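Local coordinates for ferric-siderophore receptor protein (Streptomyces coelicolor, PDB 2X4L), which probably binds iron-loaded siderophores outside the cell membrane and passes them to a transporter for uptake, at residues V143-F148 and Q157-L162. Sequence-based numbering, arbitrary orientation.
Sequences VAISVF and QRMWEL
In the N-terminal lobe of this solute-binding protein, the edge strand 142-146 of the parallel sheet packs against helix 153-165, which follows it in the chain; the axes of strand 143-146 and helix 157-162 run nearly antiparallel, at 152°. I145 and V143, two residues apart on the strand, both turn toward the helix. I145 is the hub: its CG1 lies 4.0 Å from M159 CE, and its other branch, CG2, reaches the aliphatic base of R158, 4.2 Å from CB. M159 leaves the helix obliquely, but bends at chi2 and chi3 (63° and 77°) bring its methyl back to the strand, a fold that a flexible, unbranched thioether makes easily. One turn beyond R158, L162 sends CD2 to V143 CG1 at 4.1 Å, the two side chains lying alongside each other and pointing opposite ways. Beta-branched V143 and I145 suit the extended strand, while leucine and methionine suit the helix. R158 contributes its apolar base here and carries its guanidinium away from the apolar contact, where NE forms a salt bridge with D34 and NH1 another with E161 OE1, at 3.3 Å and in the guanidinium plane. No hydrogen bond joins the segments; such apolar helix-on-sheet packing is typical of the alpha/beta lobes of periplasmic-binding-protein folds.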
loop_
_atom_site.group_PDB
_atom_site.type_symbol
_atom_site.label_atom_id
_atom_site.label_comp_id
_atom_site.label_asym_id
_atom_site.label_seq_id
_atom_site.Cartn_x
_atom_site.Cartn_y
_atom_site.Cartn_z
ATOM N N VAL A 143 -5.755 -14.865 -7.493
ATOM C CA VAL A 143 -5.321 -14.993 -6.100
ATOM C C VAL A 143 -5.405 -13.572 -5.509
ATOM O O VAL A 143 -4.865 -12.605 -6.113
ATOM C CB VAL A 143 -3.823 -15.491 -6.045
ATOM C CG1 VAL A 143 -3.274 -15.268 -4.647
ATOM C CG2 VAL A 143 -3.693 -16.964 -6.428
ATOM N N ALA A 144 -6.154 -13.433 -4.421
ATOM C CA ALA A 144 -6.250 -12.149 -3.730
ATOM C C ALA A 144 -5.552 -12.254 -2.336
ATOM O O ALA A 144 -5.835 -13.154 -1.551
ATOM C CB ALA A 144 -7.675 -11.765 -3.556
ATOM N N ILE A 145 -4.780 -11.252 -2.015
ATOM C CA ILE A 145 -4.178 -11.058 -0.735
ATOM C C ILE A 145 -4.862 -9.911 -0.032
ATOM O O ILE A 145 -4.977 -8.812 -0.560
ATOM C CB ILE A 145 -2.701 -10.806 -0.803
ATOM C CG1 ILE A 145 -1.952 -11.978 -1.541
ATOM C CG2 ILE A 145 -2.093 -10.619 0.628
ATOM C CD1 ILE A 145 -2.111 -13.343 -0.803
ATOM N N SER A 146 -5.464 -10.195 1.113
ATOM C CA SER A 146 -6.270 -9.173 1.810
ATOM C C SER A 146 -5.448 -8.168 2.593
ATOM O O SER A 146 -4.529 -8.478 3.321
ATOM C CB SER A 146 -7.294 -9.802 2.784
ATOM O OG SER A 146 -8.055 -8.696 3.368
ATOM N N VAL A 147 -5.785 -6.914 2.314
ATOM C CA VAL A 147 -5.242 -5.767 3.044
ATOM C C VAL A 147 -6.408 -4.953 3.685
ATOM O O VAL A 147 -6.351 -3.670 3.710
ATOM C CB VAL A 147 -4.353 -4.870 2.155
ATOM C CG1 VAL A 147 -3.111 -5.611 1.735
ATOM C CG2 VAL A 147 -5.120 -4.394 0.893
ATOM N N PHE A 148 -7.392 -5.687 4.172
ATOM C CA PHE A 148 -8.596 -5.112 4.852
ATOM C C PHE A 148 -8.592 -5.471 6.341
ATOM O O PHE A 148 -8.612 -6.657 6.655
ATOM C CB PHE A 148 -9.903 -5.660 4.199
ATOM C CG PHE A 148 -11.169 -5.102 4.819
ATOM C CD1 PHE A 148 -11.424 -3.715 5.001
ATOM C CD2 PHE A 148 -12.145 -5.992 5.217
ATOM C CE1 PHE A 148 -12.611 -3.291 5.586
ATOM C CE2 PHE A 148 -13.298 -5.572 5.817
ATOM C CZ PHE A 148 -13.548 -4.238 6.015
ATOM N N GLN A 157 3.241 -11.662 5.669
ATOM C CA GLN A 157 3.612 -13.064 5.705
ATOM C C GLN A 157 2.829 -13.848 4.638
ATOM O O GLN A 157 3.435 -14.776 4.071
ATOM C CB GLN A 157 3.485 -13.569 7.063
ATOM C CG GLN A 157 2.156 -13.617 7.635
ATOM C CD GLN A 157 2.167 -14.632 8.765
ATOM O OE1 GLN A 157 2.128 -14.260 9.955
ATOM N NE2 GLN A 157 2.304 -15.910 8.408
ATOM N N ARG A 158 1.579 -13.442 4.307
ATOM C CA ARG A 158 0.735 -14.167 3.278
ATOM C C ARG A 158 1.460 -14.013 1.884
ATOM O O ARG A 158 1.604 -14.949 1.063
ATOM C CB ARG A 158 -0.698 -13.628 3.197
ATOM C CG ARG A 158 -1.602 -13.900 4.465
ATOM C CD ARG A 158 -1.890 -15.403 4.586
ATOM N NE ARG A 158 -2.954 -15.762 3.632
ATOM C CZ ARG A 158 -2.956 -16.803 2.820
ATOM N NH1 ARG A 158 -1.917 -17.673 2.744
ATOM N NH2 ARG A 158 -4.036 -16.971 2.087
ATOM N N MET A 159 1.931 -12.787 1.572
ATOM C CA MET A 159 2.681 -12.541 0.323
ATOM C C MET A 159 4.018 -13.301 0.260
ATOM O O MET A 159 4.444 -13.771 -0.815
ATOM C CB MET A 159 2.928 -11.033 0.164
ATOM C CG MET A 159 3.527 -10.643 -1.246
ATOM S SD MET A 159 2.395 -11.042 -2.640
ATOM C CE MET A 159 1.255 -9.684 -2.460
ATOM N N TRP A 160 4.713 -13.385 1.414
ATOM C CA TRP A 160 5.906 -14.206 1.507
ATOM C C TRP A 160 5.613 -15.663 1.189
ATOM O O TRP A 160 6.347 -16.297 0.392
ATOM C CB TRP A 160 6.444 -14.012 2.901
ATOM C CG TRP A 160 7.472 -14.930 3.388
ATOM C CD1 TRP A 160 7.367 -16.278 3.557
ATOM C CD2 TRP A 160 8.735 -14.557 3.912
ATOM N NE1 TRP A 160 8.524 -16.790 4.026
ATOM C CE2 TRP A 160 9.382 -15.752 4.300
ATOM C CE3 TRP A 160 9.415 -13.342 4.025
ATOM C CZ2 TRP A 160 10.676 -15.777 4.828
ATOM C CZ3 TRP A 160 10.689 -13.345 4.579
ATOM C CH2 TRP A 160 11.315 -14.576 4.974
ATOM N N GLU A 161 4.554 -16.212 1.781
ATOM C CA GLU A 161 4.183 -17.604 1.470
ATOM C C GLU A 161 3.905 -17.760 -0.037
ATOM O O GLU A 161 4.293 -18.802 -0.627
ATOM C CB GLU A 161 2.947 -18.017 2.304
ATOM C CG GLU A 161 3.302 -18.023 3.786
ATOM C CD GLU A 161 2.115 -18.005 4.781
ATOM O OE1 GLU A 161 0.935 -18.019 4.356
ATOM O OE2 GLU A 161 2.400 -18.065 6.041
ATOM N N LEU A 162 3.181 -16.790 -0.630
ATOM C CA LEU A 162 2.860 -16.888 -2.045
ATOM C C LEU A 162 4.132 -16.840 -2.870
ATOM O O LEU A 162 4.349 -17.696 -3.744
ATOM C CB LEU A 162 1.950 -15.692 -2.386
ATOM C CG LEU A 162 1.604 -15.526 -3.889
ATOM C CD1 LEU A 162 0.938 -16.804 -4.403
ATOM C CD2 LEU A 162 0.646 -14.366 -4.063
#